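Local coordinates for CocE/NonD family hydrolase (Staphylococcus aureus subsp. aureus COL, PDB 3III), which probably hydrolyses ester or amide bonds as a serine hydrolase of the CocE/NonD family, though its natural substrate is not established, at residues N24-Q32 against T96-P104; Y384-V393 against E510-I518. All coordinates share one frame; numbering follows the deposited sequence.

Contact 1. Residues N24-Q32 against T96-P104; sequences NHIVVDSVQ and TIPTSSFTP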
# COMPACT_ATOMS: atom_id res chain seq x y z
N ASN A 24 23.46 -13.91 -22.12
CA ASN A 24 24.41 -14.48 -21.19
C ASN A 24 23.87 -15.80 -20.64
O ASN A 24 22.66 -15.93 -20.39
CB ASN A 24 24.59 -13.53 -19.99
CG ASN A 24 25.14 -12.19 -20.40
OD1 ASN A 24 26.33 -12.10 -20.64
ND2 ASN A 24 24.29 -11.15 -20.46
N HIS A 25 24.76 -16.77 -20.47
CA HIS A 25 24.43 -17.94 -19.68
C HIS A 25 24.94 -17.70 -18.31
O HIS A 25 26.13 -17.47 -18.13
CB HIS A 25 25.05 -19.17 -20.28
CG HIS A 25 24.45 -19.52 -21.60
ND1 HIS A 25 23.44 -20.44 -21.73
CD2 HIS A 25 24.71 -19.05 -22.84
CE1 HIS A 25 23.10 -20.54 -23.01
NE2 HIS A 25 23.86 -19.72 -23.71
N ILE A 26 24.04 -17.69 -17.34
CA ILE A 26 24.39 -17.35 -15.98
C ILE A 26 23.96 -18.47 -15.04
O ILE A 26 23.21 -19.36 -15.43
CB ILE A 26 23.76 -16.01 -15.57
CG1 ILE A 26 22.26 -16.16 -15.41
CG2 ILE A 26 24.10 -14.93 -16.63
CD1 ILE A 26 21.58 -15.06 -14.57
N VAL A 27 24.47 -18.40 -13.82
CA VAL A 27 24.09 -19.30 -12.73
C VAL A 27 23.60 -18.39 -11.57
O VAL A 27 24.37 -17.55 -11.09
CB VAL A 27 25.28 -20.19 -12.29
CG1 VAL A 27 24.97 -21.06 -11.09
CG2 VAL A 27 25.80 -21.07 -13.47
N VAL A 28 22.39 -18.63 -11.10
CA VAL A 28 21.69 -17.78 -10.12
C VAL A 28 21.77 -18.47 -8.77
O VAL A 28 21.62 -19.67 -8.69
CB VAL A 28 20.18 -17.52 -10.54
CG1 VAL A 28 19.34 -16.80 -9.39
CG2 VAL A 28 20.12 -16.72 -11.83
N ASP A 29 21.99 -17.67 -7.72
CA ASP A 29 21.97 -18.16 -6.34
C ASP A 29 20.51 -18.21 -5.88
O ASP A 29 20.04 -17.33 -5.18
CB ASP A 29 22.81 -17.26 -5.43
CG ASP A 29 22.50 -15.74 -5.60
OD1 ASP A 29 22.17 -15.23 -6.69
OD2 ASP A 29 22.54 -15.06 -4.63
N SER A 30 19.77 -19.22 -6.32
CA SER A 30 18.37 -19.31 -5.96
C SER A 30 18.23 -19.61 -4.45
O SER A 30 18.95 -20.43 -3.92
CB SER A 30 17.65 -20.41 -6.76
OG SER A 30 16.34 -20.61 -6.22
N VAL A 31 17.31 -18.93 -3.80
CA VAL A 31 16.97 -19.10 -2.38
C VAL A 31 16.33 -20.49 -2.12
O VAL A 31 16.51 -21.07 -1.05
CB VAL A 31 16.00 -17.90 -1.99
CG1 VAL A 31 15.12 -18.18 -0.80
CG2 VAL A 31 16.86 -16.67 -1.79
N GLN A 32 15.53 -20.96 -3.08
CA GLN A 32 14.76 -22.19 -2.95
C GLN A 32 15.46 -23.39 -3.57
O GLN A 32 15.34 -24.50 -3.09
CB GLN A 32 13.39 -22.00 -3.63
CG GLN A 32 12.62 -20.81 -3.07
CD GLN A 32 12.93 -19.44 -3.70
OE1 GLN A 32 13.58 -19.33 -4.77
NE2 GLN A 32 12.43 -18.37 -3.02
N THR A 96 12.92 -10.29 7.43
CA THR A 96 13.76 -11.25 6.72
C THR A 96 13.36 -11.36 5.29
O THR A 96 12.23 -11.75 4.96
CB THR A 96 13.67 -12.61 7.38
OG1 THR A 96 14.14 -12.43 8.74
CG2 THR A 96 14.56 -13.66 6.57
N ILE A 97 14.31 -11.02 4.42
CA ILE A 97 14.00 -10.81 3.00
C ILE A 97 14.99 -11.64 2.15
O ILE A 97 16.02 -11.16 1.74
CB ILE A 97 14.09 -9.36 2.63
CG1 ILE A 97 13.15 -8.48 3.49
CG2 ILE A 97 13.70 -9.12 1.13
CD1 ILE A 97 13.36 -6.95 3.17
N PRO A 98 14.68 -12.92 1.92
CA PRO A 98 15.63 -13.75 1.18
C PRO A 98 15.40 -13.69 -0.33
O PRO A 98 14.30 -14.02 -0.80
CB PRO A 98 15.33 -15.13 1.71
CG PRO A 98 13.89 -15.11 2.04
CD PRO A 98 13.63 -13.74 2.54
N THR A 99 16.41 -13.27 -1.08
CA THR A 99 16.29 -13.26 -2.54
C THR A 99 17.64 -13.62 -3.15
O THR A 99 18.68 -13.54 -2.46
CB THR A 99 15.81 -11.92 -3.12
OG1 THR A 99 16.91 -11.00 -3.08
CG2 THR A 99 14.65 -11.38 -2.40
N SER A 100 17.62 -14.04 -4.42
CA SER A 100 18.85 -14.14 -5.17
C SER A 100 19.45 -12.74 -5.42
O SER A 100 18.80 -11.70 -5.34
CB SER A 100 18.66 -14.80 -6.50
OG SER A 100 17.94 -13.96 -7.37
N SER A 101 20.70 -12.74 -5.84
CA SER A 101 21.38 -11.49 -6.16
C SER A 101 20.88 -10.84 -7.47
O SER A 101 21.34 -9.74 -7.87
CB SER A 101 22.89 -11.75 -6.12
OG SER A 101 23.23 -12.74 -7.08
N PHE A 102 19.95 -11.51 -8.17
CA PHE A 102 19.43 -11.01 -9.46
C PHE A 102 17.98 -10.48 -9.30
O PHE A 102 17.17 -10.52 -10.24
CB PHE A 102 19.51 -12.12 -10.50
CG PHE A 102 20.93 -12.44 -10.96
CD1 PHE A 102 21.45 -11.80 -12.06
CD2 PHE A 102 21.71 -13.33 -10.27
CE1 PHE A 102 22.74 -12.06 -12.48
CE2 PHE A 102 23.01 -13.60 -10.69
CZ PHE A 102 23.53 -12.97 -11.77
N THR A 103 17.67 -10.00 -8.10
CA THR A 103 16.35 -9.52 -7.73
C THR A 103 16.44 -8.08 -7.17
O THR A 103 16.72 -7.89 -6.00
CB THR A 103 15.73 -10.38 -6.63
OG1 THR A 103 15.83 -11.77 -6.96
CG2 THR A 103 14.27 -10.00 -6.41
N PRO A 104 16.22 -7.06 -8.03
CA PRO A 104 16.03 -5.72 -7.54
C PRO A 104 14.87 -5.73 -6.56
O PRO A 104 13.91 -6.48 -6.70
CB PRO A 104 15.70 -4.90 -8.80
CG PRO A 104 16.30 -5.76 -9.98
CD PRO A 104 16.06 -7.17 -9.50

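Contact 2. Residues Y384-V393 against E510-I518; sequences YDSEDKQQDV and EVVVKGSEI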
# COMPACT_ATOMS: atom_id res chain seq x y z
N TYR A 384 -7.96 20.48 23.50
CA TYR A 384 -6.55 20.19 23.67
C TYR A 384 -5.80 21.28 22.93
O TYR A 384 -6.35 21.91 22.02
CB TYR A 384 -6.19 18.79 23.16
CG TYR A 384 -6.55 18.56 21.70
CD1 TYR A 384 -5.72 18.97 20.69
CD2 TYR A 384 -7.73 17.92 21.35
CE1 TYR A 384 -6.06 18.79 19.36
CE2 TYR A 384 -8.07 17.72 20.03
CZ TYR A 384 -7.24 18.16 19.04
OH TYR A 384 -7.59 18.01 17.73
N ASP A 385 -4.57 21.54 23.34
CA ASP A 385 -3.70 22.49 22.61
C ASP A 385 -3.16 21.76 21.34
O ASP A 385 -2.38 20.82 21.47
CB ASP A 385 -2.54 22.94 23.51
CG ASP A 385 -1.58 23.93 22.81
OD1 ASP A 385 -1.60 24.11 21.54
OD2 ASP A 385 -0.80 24.53 23.56
N SER A 386 -3.58 22.21 20.16
CA SER A 386 -3.19 21.60 18.89
C SER A 386 -1.69 21.71 18.58
O SER A 386 -1.22 20.97 17.75
CB SER A 386 -4.01 22.16 17.70
OG SER A 386 -3.73 23.54 17.45
N GLU A 387 -0.97 22.64 19.20
CA GLU A 387 0.47 22.79 19.02
C GLU A 387 1.33 22.11 20.09
O GLU A 387 2.55 22.15 20.00
CB GLU A 387 0.82 24.28 19.04
CG GLU A 387 -0.01 25.09 18.02
CD GLU A 387 0.30 26.55 18.07
OE1 GLU A 387 -0.52 27.32 18.63
OE2 GLU A 387 1.38 26.90 17.55
N ASP A 388 0.71 21.56 21.14
CA ASP A 388 1.44 20.86 22.19
C ASP A 388 1.41 19.38 21.87
O ASP A 388 0.36 18.72 21.97
CB ASP A 388 0.82 21.18 23.54
CG ASP A 388 1.57 20.55 24.71
OD1 ASP A 388 2.29 19.53 24.53
OD2 ASP A 388 1.40 21.05 25.81
N LYS A 389 2.57 18.86 21.43
CA LYS A 389 2.69 17.45 21.04
C LYS A 389 2.40 16.46 22.17
O LYS A 389 2.32 15.25 21.93
CB LYS A 389 4.08 17.13 20.49
CG LYS A 389 4.43 17.97 19.28
CD LYS A 389 5.80 17.59 18.72
CE LYS A 389 5.82 17.76 17.20
NZ LYS A 389 5.25 19.06 16.76
N GLN A 390 2.23 16.95 23.38
CA GLN A 390 1.96 16.07 24.50
C GLN A 390 0.48 16.05 24.86
O GLN A 390 0.10 15.39 25.81
CB GLN A 390 2.78 16.53 25.72
CG GLN A 390 4.26 16.75 25.45
CD GLN A 390 4.86 15.59 24.77
OE1 GLN A 390 4.58 14.45 25.09
NE2 GLN A 390 5.67 15.85 23.77
N GLN A 391 -0.33 16.81 24.15
CA GLN A 391 -1.73 16.94 24.50
C GLN A 391 -2.57 16.26 23.41
O GLN A 391 -2.29 16.35 22.22
CB GLN A 391 -2.16 18.40 24.62
CG GLN A 391 -1.69 19.11 25.88
CD GLN A 391 -2.48 20.40 26.19
OE1 GLN A 391 -3.68 20.56 25.86
NE2 GLN A 391 -1.81 21.31 26.87
N ASP A 392 -3.62 15.62 23.88
CA ASP A 392 -4.59 14.98 23.02
C ASP A 392 -5.89 14.81 23.79
O ASP A 392 -5.94 15.16 24.96
CB ASP A 392 -4.04 13.64 22.52
CG ASP A 392 -3.79 12.63 23.64
OD1 ASP A 392 -4.60 12.54 24.57
OD2 ASP A 392 -2.78 11.90 23.56
N VAL A 393 -6.96 14.37 23.15
CA VAL A 393 -8.10 13.88 23.93
C VAL A 393 -8.27 12.42 23.58
O VAL A 393 -8.02 12.02 22.44
CB VAL A 393 -9.39 14.65 23.67
CG1 VAL A 393 -9.28 16.09 24.21
CG2 VAL A 393 -9.78 14.62 22.21
N GLU A 510 -9.09 2.35 22.35
CA GLU A 510 -8.93 3.76 22.66
C GLU A 510 -8.86 4.56 21.38
O GLU A 510 -8.06 4.27 20.49
CB GLU A 510 -7.67 3.99 23.47
CG GLU A 510 -7.49 5.44 23.94
CD GLU A 510 -6.15 5.63 24.67
OE1 GLU A 510 -5.16 4.94 24.32
OE2 GLU A 510 -6.09 6.47 25.58
N VAL A 511 -9.73 5.57 21.29
CA VAL A 511 -9.63 6.57 20.26
C VAL A 511 -8.79 7.72 20.80
O VAL A 511 -9.06 8.21 21.88
CB VAL A 511 -11.01 7.17 19.93
CG1 VAL A 511 -10.82 8.44 19.10
CG2 VAL A 511 -11.84 6.20 19.22
N VAL A 512 -7.84 8.22 20.00
CA VAL A 512 -7.04 9.38 20.36
C VAL A 512 -7.24 10.41 19.24
O VAL A 512 -7.23 10.06 18.06
CB VAL A 512 -5.55 9.03 20.40
CG1 VAL A 512 -4.70 10.27 20.68
CG2 VAL A 512 -5.27 7.89 21.40
N VAL A 513 -7.42 11.68 19.61
CA VAL A 513 -7.49 12.78 18.67
C VAL A 513 -6.46 13.81 19.11
O VAL A 513 -6.39 14.19 20.31
CB VAL A 513 -8.92 13.36 18.59
CG1 VAL A 513 -8.95 14.54 17.53
CG2 VAL A 513 -9.93 12.31 18.24
N LYS A 514 -5.71 14.36 18.16
CA LYS A 514 -4.56 15.17 18.51
C LYS A 514 -4.26 16.13 17.36
O LYS A 514 -4.69 15.92 16.22
CB LYS A 514 -3.38 14.18 18.66
CG LYS A 514 -2.19 14.73 19.35
CD LYS A 514 -1.12 13.65 19.48
CE LYS A 514 -0.03 14.11 20.38
NZ LYS A 514 1.27 13.48 20.10
N GLY A 515 -3.47 17.17 17.63
CA GLY A 515 -3.07 18.10 16.57
C GLY A 515 -1.80 17.78 15.85
O GLY A 515 -1.30 18.62 15.06
N SER A 516 -1.24 16.61 16.12
CA SER A 516 -0.02 16.17 15.46
C SER A 516 0.07 14.64 15.51
O SER A 516 -0.81 13.99 16.08
CB SER A 516 1.23 16.88 16.10
OG SER A 516 1.32 16.60 17.49
N GLU A 517 1.11 14.07 14.90
CA GLU A 517 1.25 12.62 14.78
C GLU A 517 1.06 11.92 16.11
O GLU A 517 1.61 12.32 17.12
CB GLU A 517 2.60 12.23 14.18
CG GLU A 517 2.47 11.19 13.07
CD GLU A 517 1.79 11.74 11.87
OE1 GLU A 517 0.62 11.37 11.62
OE2 GLU A 517 2.47 12.46 11.11
N ILE A 518 0.29 10.84 16.09
CA ILE A 518 -0.00 10.12 17.30
C ILE A 518 1.15 9.21 17.75
O ILE A 518 1.59 9.27 18.89
CB ILE A 518 -1.35 9.42 17.18
CG1 ILE A 518 -2.46 10.51 17.09
CG2 ILE A 518 -1.60 8.51 18.40
CD1 ILE A 518 -3.70 9.96 16.48
O HOH W 1 -2.23 18.26 20.22
O HOH W 2 0.26 18.70 18.64

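Contact 1. Residues N24-Q32 against T96-P104
Asp29 grips the turn at Ser101 through its carboxylate. OD1 accepts two bonds from that one residue: the backbone N of Ser101 gives a nearly straight one, 3.0 Å from Asp29 OD1 and 164° at the hydrogen, entering on the syn side, while Ser101 OG donates to Asp29 OD1 at 2.7 Å from the other face of the carboxylate plane. OD2 takes a longer, more bent bond from the same N-H, which is thereby shared between both oxygens. Aspartate suits the place because its short arm lets both oxygens face one amide; its CG lies between the backbone N and the carbonyl carbon (chi1 48°), which brings the acid round to the loop. Serine answers with a small donor folded back beside its own N-H.

Phe102 follows in the loop and lies against the strand. Ile26 CD1 sits over one ring face, 4.0 Å from the centroid of the Phe102 ring, a CH-pi contact offset toward the rim, while Val28 CG2 approaches CD2 of Phe102 obliquely. Val28's other methyl, CG1, rests on Ser100 CB at 3.6 Å. At the far end Val31 lays CG2 over the backbone of Thr99 and turns CG1 to Pro98 CB.

The loop bends in a type I turn from Ser100 to Thr103, whose own backbone bond is weak; Ser100 OG accepts from Phe102 N in an ST turn and is also bonded to Asp109. On the strand side Asp29 centres an inverse gamma turn, and Ser30 OG is tied to the backbone of Gly111 in helix 110-113.

The pair thus joins an edge strand of the mixed sheet, 22-30, to the loop between helices 87-90 and 110-113; strand 36-47 pairs with 22-30, and Tyr304 of helix 299-304 packs on Thr99 and Thr103.

Contact 2. Residues Y384-V393 against E510-I518
Lys514 reaches past Asp392 to the turn of 384-393. With CG anti to the backbone N (chi1 -165°) and the rest of the chain extended, its methylenes run by Asp392 CB and the carbonyl of Gln391, and Lys514 NZ donates to Lys389 O at 2.8 Å, tilted 25° from the carbonyl plane. A second bond, to Glu517 O, lets the ammonium bridge two loops, a span for which lysine has the length.

Tyr384 lies across the other strand's backbone. Val513 O and Lys514 CA stand over one ring face, and Tyr384 CE1 comes within 3.5 Å of Gly515 N. The ring and Val513 cross at about a right angle, Val513 CG1 meeting Tyr384 OH at 3.7 Å; the hydroxyl itself is bonded to His542. Gly515, having no side chain, lets its backbone lie close against Ser386 O.

Val393 and Val513 lie side by side and point the same way, CG2 of the first 3.9 Å from CB of the second. Their backbones form an antiparallel hydrogen-bonded pair, Val393 N to Val513 O and Val513 N to Val393 O, each 2.9 Å.

Toward the turns, waters fill in for direct backbone bonds. One water accepts from Gly515 N and lies within bonding distance of the carbonyls of Asp385 and Gln391; another donates to Ser386 O and lies 2.6 Å from Ser516 OG. Two consecutive type I turns, each with an Asx turn (Asp385, Asp388), shape the connection.

This connection carries the chain between two sheets of the beta-rich C-terminal region: strand 380-385 pairs with 541-546, whereas 392-398 is an outermost strand of the five-stranded sheet, beside 508-514, which has 424-432 on its other side.

How the contacts relate
Contacts 1 and 2 lie on opposite sides of the chain's centre, their own centres 46 Å apart and their nearest atoms about 23 Å apart, so neither touches the other. Along the sequence contact 1 closes before contact 2 opens. The first attaches a loop of the S15 peptidase-like region to the edge of its mixed sheet, as part of an alpha/beta-hydrolase architecture; the second belongs to the C-terminal non-catalytic beta domain and joins two of its sheets. A bound nickel ion lies about 8 Å from the side chain of Asp29 in contact 1, too far for that carboxylate to be a ligand.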